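Local coordinates for putative vitamin-B12 independent methionine synthase family protein (Listeria monocytogenes, PDB 1YPX) that probably binds zinc and may transfer a methyl group from a folate to homocysteine, as in cobalamin-independent methionine synthases with a TIM-barrel-like catalytic domain, at residues 210-213 with 214-218; 71-74 with 75-79; 48-51 with 52-56. All blocks are in the same frame, centred on the assembly; numbering follows the deposited sequence.

Interaction 1 of 3, residues 210-213 with 214-218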
# COMPACT_ATOMS: atom_id res chain seq x y z
N PRO A 210 -11.53 -20.70 -7.24
CA PRO A 210 -10.22 -21.08 -6.69
C PRO A 210 -9.23 -21.49 -7.78
O PRO A 210 -9.61 -22.03 -8.81
CB PRO A 210 -10.57 -22.23 -5.76
CG PRO A 210 -11.68 -22.91 -6.51
CD PRO A 210 -12.54 -21.74 -6.96
N GLU A 211 -7.95 -21.23 -7.53
CA GLU A 211 -6.89 -21.60 -8.46
C GLU A 211 -7.17 -21.08 -9.87
O GLU A 211 -7.26 -21.84 -10.82
CB GLU A 211 -6.74 -23.13 -8.49
CG GLU A 211 -6.41 -23.75 -7.13
CD GLU A 211 -7.19 -25.02 -6.85
OE1 GLU A 211 -8.44 -24.96 -6.84
OE2 GLU A 211 -6.56 -26.08 -6.65
N THR A 212 -7.29 -19.76 -9.99
CA THR A 212 -7.56 -19.14 -11.27
C THR A 212 -7.37 -17.63 -11.12
O THR A 212 -6.85 -16.97 -12.02
CB THR A 212 -9.01 -19.44 -11.75
OG1 THR A 212 -9.45 -18.42 -12.64
CG2 THR A 212 -9.95 -19.54 -10.57
N LEU A 213 -7.79 -17.11 -9.97
CA LEU A 213 -7.66 -15.69 -9.69
C LEU A 213 -6.20 -15.28 -9.60
O LEU A 213 -5.80 -14.25 -10.14
CB LEU A 213 -8.39 -15.33 -8.39
CG LEU A 213 -9.91 -15.30 -8.49
CD1 LEU A 213 -10.48 -14.94 -7.13
CD2 LEU A 213 -10.34 -14.28 -9.53
N GLN A 214 -5.40 -16.10 -8.91
CA GLN A 214 -3.97 -15.81 -8.75
C GLN A 214 -3.29 -15.60 -10.10
O GLN A 214 -2.27 -14.92 -10.19
CB GLN A 214 -3.28 -16.96 -7.99
CG GLN A 214 -3.70 -17.08 -6.53
CD GLN A 214 -2.86 -18.07 -5.74
OE1 GLN A 214 -1.64 -17.91 -5.62
NE2 GLN A 214 -3.51 -19.09 -5.19
N GLU A 215 -3.88 -16.18 -11.14
CA GLU A 215 -3.37 -16.07 -12.49
C GLU A 215 -3.85 -14.75 -13.10
O GLU A 215 -3.04 -13.91 -13.50
CB GLU A 215 -3.86 -17.25 -13.33
CG GLU A 215 -3.01 -17.56 -14.56
CD GLU A 215 -1.61 -18.02 -14.22
OE1 GLU A 215 -0.87 -18.42 -15.14
OE2 GLU A 215 -1.23 -17.97 -13.02
N THR A 216 -5.17 -14.57 -13.16
CA THR A 216 -5.72 -13.34 -13.72
C THR A 216 -5.05 -12.13 -13.03
O THR A 216 -4.62 -11.19 -13.70
CB THR A 216 -7.27 -13.27 -13.53
OG1 THR A 216 -7.59 -13.19 -12.14
CG2 THR A 216 -7.94 -14.50 -14.11
N TYR A 217 -4.90 -12.22 -11.71
CA TYR A 217 -4.27 -11.17 -10.90
C TYR A 217 -2.77 -11.00 -11.17
O TYR A 217 -2.31 -9.89 -11.43
CB TYR A 217 -4.48 -11.44 -9.41
CG TYR A 217 -5.92 -11.31 -8.95
CD1 TYR A 217 -6.27 -11.52 -7.62
CD2 TYR A 217 -6.93 -10.94 -9.85
CE1 TYR A 217 -7.58 -11.37 -7.19
CE2 TYR A 217 -8.25 -10.79 -9.43
CZ TYR A 217 -8.57 -11.00 -8.09
OH TYR A 217 -9.86 -10.83 -7.66
N LYS A 218 -2.02 -12.09 -11.10
CA LYS A 218 -0.58 -12.01 -11.35
C LYS A 218 -0.30 -11.36 -12.70
O LYS A 218 0.60 -10.53 -12.83
CB LYS A 218 0.06 -13.40 -11.33
CG LYS A 218 1.50 -13.42 -11.82
CD LYS A 218 1.81 -14.69 -12.60
CE LYS A 218 0.98 -14.78 -13.89
NZ LYS A 218 1.04 -16.13 -14.55

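Interaction 2 of 3, residues 71-74 with 75-79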
# COMPACT_ATOMS: atom_id res chain seq x y z
N TRP A 71 -7.97 6.52 0.17
CA TRP A 71 -7.08 5.98 -0.87
C TRP A 71 -7.49 4.59 -1.36
O TRP A 71 -6.72 3.64 -1.25
CB TRP A 71 -5.64 5.92 -0.35
CG TRP A 71 -4.85 7.19 -0.51
CD1 TRP A 71 -3.49 7.30 -0.58
CD2 TRP A 71 -5.37 8.51 -0.73
NE1 TRP A 71 -3.13 8.60 -0.85
CE2 TRP A 71 -4.26 9.37 -0.95
CE3 TRP A 71 -6.67 9.06 -0.78
CZ2 TRP A 71 -4.41 10.74 -1.21
CZ3 TRP A 71 -6.81 10.43 -1.03
CH2 TRP A 71 -5.68 11.25 -1.25
N HIS A 72 -8.69 4.46 -1.92
CA HIS A 72 -9.13 3.16 -2.40
C HIS A 72 -10.25 3.30 -3.39
O HIS A 72 -10.03 3.37 -4.60
CB HIS A 72 -9.59 2.26 -1.24
CG HIS A 72 -10.35 1.04 -1.68
ND1 HIS A 72 -9.89 0.19 -2.67
CD2 HIS A 72 -11.53 0.53 -1.27
CE1 HIS A 72 -10.75 -0.79 -2.84
NE2 HIS A 72 -11.76 -0.61 -2.00
N PHE A 73 -11.47 3.34 -2.88
CA PHE A 73 -12.63 3.48 -3.72
C PHE A 73 -12.65 4.89 -4.29
O PHE A 73 -13.28 5.12 -5.31
CB PHE A 73 -13.89 3.19 -2.90
CG PHE A 73 -14.12 4.16 -1.78
CD1 PHE A 73 -14.69 5.42 -2.02
CD2 PHE A 73 -13.79 3.81 -0.47
CE1 PHE A 73 -14.92 6.31 -0.99
CE2 PHE A 73 -14.02 4.69 0.57
CZ PHE A 73 -14.59 5.95 0.31
N ASP A 74 -11.97 5.82 -3.62
CA ASP A 74 -11.87 7.21 -4.10
C ASP A 74 -10.96 7.22 -5.32
O ASP A 74 -11.16 7.99 -6.26
CB ASP A 74 -11.26 8.14 -3.04
CG ASP A 74 -12.30 8.70 -2.07
OD1 ASP A 74 -13.17 9.51 -2.50
OD2 ASP A 74 -12.24 8.32 -0.88
N PHE A 75 -9.95 6.36 -5.29
CA PHE A 75 -9.03 6.28 -6.39
C PHE A 75 -9.72 5.61 -7.57
O PHE A 75 -9.59 6.06 -8.71
CB PHE A 75 -7.79 5.47 -6.02
CG PHE A 75 -6.86 5.24 -7.18
CD1 PHE A 75 -7.01 4.14 -8.00
CD2 PHE A 75 -5.87 6.17 -7.48
CE1 PHE A 75 -6.20 3.96 -9.12
CE2 PHE A 75 -5.05 6.01 -8.60
CZ PHE A 75 -5.22 4.90 -9.42
N LEU A 76 -10.46 4.55 -7.28
CA LEU A 76 -11.16 3.81 -8.33
C LEU A 76 -12.33 4.57 -8.96
O LEU A 76 -12.43 4.67 -10.20
CB LEU A 76 -11.64 2.46 -7.79
CG LEU A 76 -10.52 1.49 -7.41
CD1 LEU A 76 -11.09 0.36 -6.57
CD2 LEU A 76 -9.84 0.96 -8.68
N GLU A 77 -13.22 5.09 -8.12
CA GLU A 77 -14.37 5.83 -8.62
C GLU A 77 -13.93 7.05 -9.44
O GLU A 77 -14.76 7.69 -10.09
CB GLU A 77 -15.26 6.30 -7.46
CG GLU A 77 -14.69 7.48 -6.68
CD GLU A 77 -15.74 8.17 -5.83
OE1 GLU A 77 -16.77 8.61 -6.40
OE2 GLU A 77 -15.53 8.29 -4.60
N ASN A 78 -12.64 7.36 -9.41
CA ASN A 78 -12.12 8.48 -10.17
C ASN A 78 -11.45 8.02 -11.45
O ASN A 78 -10.67 8.73 -12.05
CB ASN A 78 -11.13 9.30 -9.35
CG ASN A 78 -11.81 10.34 -8.50
OD1 ASN A 78 -11.84 10.23 -7.28
ND2 ASN A 78 -12.36 11.36 -9.14
N LEU A 79 -11.75 6.80 -11.85
CA LEU A 79 -11.22 6.26 -13.08
C LEU A 79 -12.41 6.30 -14.04
O LEU A 79 -13.54 5.98 -13.65
CB LEU A 79 -10.75 4.82 -12.87
CG LEU A 79 -9.48 4.62 -12.04
CD1 LEU A 79 -9.30 3.13 -11.73
CD2 LEU A 79 -8.25 5.16 -12.80

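Interaction 3 of 3, residues 48-51 with 52-56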
# COMPACT_ATOMS: atom_id res chain seq x y z
N TYR A 48 0.94 18.42 9.52
CA TYR A 48 1.26 18.05 10.88
C TYR A 48 1.78 16.61 10.99
O TYR A 48 2.76 16.36 11.69
CB TYR A 48 0.03 18.27 11.78
CG TYR A 48 0.20 17.68 13.15
CD1 TYR A 48 -0.46 16.50 13.50
CD2 TYR A 48 1.09 18.24 14.07
CE1 TYR A 48 -0.25 15.89 14.73
CE2 TYR A 48 1.30 17.64 15.31
CZ TYR A 48 0.63 16.46 15.62
OH TYR A 48 0.85 15.83 16.83
N ILE A 49 1.14 15.67 10.29
CA ILE A 49 1.59 14.27 10.32
C ILE A 49 2.88 14.05 9.52
O ILE A 49 3.63 13.11 9.77
CB ILE A 49 0.49 13.26 9.81
CG1 ILE A 49 0.23 13.44 8.31
CG2 ILE A 49 -0.80 13.44 10.61
CD1 ILE A 49 -0.71 12.40 7.72
N VAL A 50 3.13 14.93 8.54
CA VAL A 50 4.34 14.83 7.73
C VAL A 50 5.55 15.04 8.63
O VAL A 50 6.49 14.24 8.60
CB VAL A 50 4.38 15.90 6.61
CG1 VAL A 50 5.76 15.92 5.95
CG2 VAL A 50 3.31 15.61 5.58
N GLU A 51 5.53 16.10 9.43
CA GLU A 51 6.65 16.36 10.33
C GLU A 51 6.83 15.25 11.36
O GLU A 51 7.95 14.81 11.63
CB GLU A 51 6.51 17.71 11.04
CG GLU A 51 7.47 18.82 10.52
CD GLU A 51 8.95 18.42 10.56
OE1 GLU A 51 9.35 17.50 9.80
OE2 GLU A 51 9.73 19.03 11.33
N LYS A 52 5.72 14.78 11.92
CA LYS A 52 5.76 13.72 12.93
C LYS A 52 6.43 12.44 12.44
O LYS A 52 7.15 11.78 13.20
CB LYS A 52 4.35 13.44 13.46
CG LYS A 52 3.75 14.63 14.21
CD LYS A 52 4.63 15.04 15.42
CE LYS A 52 4.40 16.52 15.83
NZ LYS A 52 5.18 17.02 17.02
N GLN A 53 6.21 12.08 11.18
CA GLN A 53 6.82 10.88 10.62
C GLN A 53 8.32 11.13 10.54
O GLN A 53 9.14 10.21 10.63
CB GLN A 53 6.26 10.58 9.21
CG GLN A 53 4.76 10.27 9.14
CD GLN A 53 4.28 9.94 7.71
OE1 GLN A 53 4.76 9.01 7.06
NE2 GLN A 53 3.31 10.71 7.24
N LYS A 54 8.69 12.39 10.39
CA LYS A 54 10.10 12.73 10.30
C LYS A 54 10.73 12.80 11.69
O LYS A 54 11.86 12.34 11.88
CB LYS A 54 10.24 14.04 9.51
CG LYS A 54 9.84 13.82 8.05
CD LYS A 54 9.20 15.03 7.41
CE LYS A 54 10.20 16.10 7.11
NZ LYS A 54 9.53 17.23 6.42
N GLU A 55 9.98 13.31 12.67
CA GLU A 55 10.48 13.39 14.04
C GLU A 55 10.60 12.00 14.70
O GLU A 55 11.24 11.87 15.75
CB GLU A 55 9.58 14.27 14.91
CG GLU A 55 9.62 15.77 14.60
CD GLU A 55 8.53 16.55 15.32
OE1 GLU A 55 8.19 17.66 14.85
OE2 GLU A 55 8.03 16.06 16.36
N VAL A 56 9.99 10.97 14.11
CA VAL A 56 10.11 9.64 14.68
C VAL A 56 11.31 8.94 14.06
O VAL A 56 11.85 8.01 14.64
CB VAL A 56 8.82 8.75 14.49
CG1 VAL A 56 7.66 9.34 15.28
CG2 VAL A 56 8.46 8.61 13.01

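Interaction 1 of 3, residues 210-213 with 214-218
Thr212 and Leu213 meet Glu215, Thr216 and Tyr217 in the first turn of helix 213-224. Thr212 sits at the N-cap, yet its hydroxyl makes no capping bond. Its carbonyl starts the helix bonding. Thr212 O accepts Thr216 N at 3.1 Å. Glu215 N also reaches Thr212 O, at 3.2 Å, on a more bent path.

Leu213 O is gripped twice as well. Tyr217 N binds Leu213 O at 2.7 Å. Thr216 OG1 donates to Leu213 O at 2.9 Å, tilted 16° from the carbonyl plane. The Thr216 chi1 of 65° places OG1 between its own backbone N and carbonyl carbon, where it can turn back to that oxygen. The Leu213 side chain runs beside Tyr217 and points the same way. Leu213 CD2 lies 4.0 Å from Tyr217 CZ, and Leu213 CB sits over one face of the ring, toward its rim.

Farther along the surface turn, Lys218 NZ and Glu215 OE1 form a salt bridge whose hydrogen bond is weak. Tyr217 is buried against helix 141-146, edge-to-face with His144, and touches Ser190 of helix 190-193. Leu213 also packs on His144. Helix 213-224 lies between strands 183-188 and 233-238 in the chain of this TIM-barrel-like domain.

Interaction 2 of 3, residues 71-74 with 75-79
His72 and Leu76 meet along one side of the short helix 73-76, which lies close to strand 132-138 of the parallel sheet in this TIM-barrel-like fold. His72 is the N-cap residue. His72 O accepts Leu76 N at 3.0 Å, with an N-H...O angle of 158°. Phe75 N adds a weak bond to the same oxygen. One residue on, Glu77 N donates to Phe73 O at 2.8 Å. A type I beta turn from Leu76 to Leu79 then leads the chain onward.

The tight side is built on the buried Phe75 and Leu76. Leu76 CD1 approaches the His72 imidazole, 3.9 Å from His72 CE1, and the two side chains cross at a slant. Leu76 also touches Tyr169 of helix 158-178. Phe75 CB packs on His72 O at 3.4 Å. The Phe75 CG is anti to the backbone N (chi1 175°), which sends the ring away from the preceding turn. There it packs on Ile137, Pro138 and Phe176 of helix 158-178, and meets Phe116 edge-to-face.

The other side is looser and partly exposed. Phe73, Asp74 and Glu77 gather here, and Asp74 and Glu77 point the same way. Their like charges probably disfavour each other, and their proximity could raise the affinity of one for a proton. Glu83 brings a further like charge close to Glu77, while Arg68 offers Asp74 OD2 a long, weak ion pair. Glu77 OE2 lies 3.4 Å from Asp74 OD1, and it also meets the edge of the Phe73 ring in plane, 3.9 Å from Phe73 CD1.

Interaction 3 of 3, residues 48-51 with 52-56
Tyr48 and Lys52 touch through the lysine's aliphatic chain. Lys52 CG lies over one face of the Tyr48 ring, 4.1 Å from its centroid, in a CH-pi contact. The contact is offset toward the ring rim. Farther out, Lys52 CE comes near the ring at Tyr48 CE2. The lysine chain is bent at chi2 (-59°), which brings CE back to the ring. Lys52 NZ forms a salt bridge with Glu55 OE2 at 3.1 Å, on the syn side and 23° out of the carboxylate plane.

A second pair stands one residue away. Glu51 OE1 and Lys54 NZ form a salt bridge at 3.4 Å, and their side chains cross at about a right angle. The Lys54 chain bends at chi2 and chi3 and also runs beside Val50, with Lys54 CD 3.8 Å from Val50 CG1. Glu51 OE2 is 4.1 Å from Glu55 OE1, with the carboxylate planes nearly perpendicular.

The backbone of helix 35-56 sets these spacings. Both salt bridges are i to i+3 pairs, and Tyr48 with Lys52 is an i to i+4 pair. Glu55 N binds Glu51 O at 2.7 Å, and Gln53 N binds Ile49 O at 3.1 Å. Gln53 NE2 adds a weak bond to Ile49 O, but its stronger partner is Thr62 O.

In this TIM-barrel-like domain, Trp351 of helix 347-364 touches both Tyr48 and Lys52. Val50, Gln53 and Lys54 pack on Ile61 of strand 60-61, and Lys54 NZ has further weak bonds to Ala126 O and Val127 O.

Each lysine thus uses methylenes for packing and its ammonium for a carboxylate. The two ammonium groups probably offset the repulsion between the Glu51 and Glu55 carboxylates.

All three contacts are local, each within one turn or so of a different helix. Interaction 1 lies at the surface, at the start of helix 213-224. Interactions 2 and 3 are partly buried, on helices 73-76 and 35-56. Interactions 1 and 3 lie on opposite sides of the chain's centre, with centres about 39 Å apart. Interaction 2 is nearer that centre. None touches another. Strand packing differs too: interaction 2 leans on strand 132-138, interaction 3 on its sheet neighbour 60-61. Backbone carbonyls dominate interaction 1. Interaction 2 joins aromatic packing to two close carboxylates, with a weak arginine pair to one of them, whereas interaction 3 balances its glutamates with lysines.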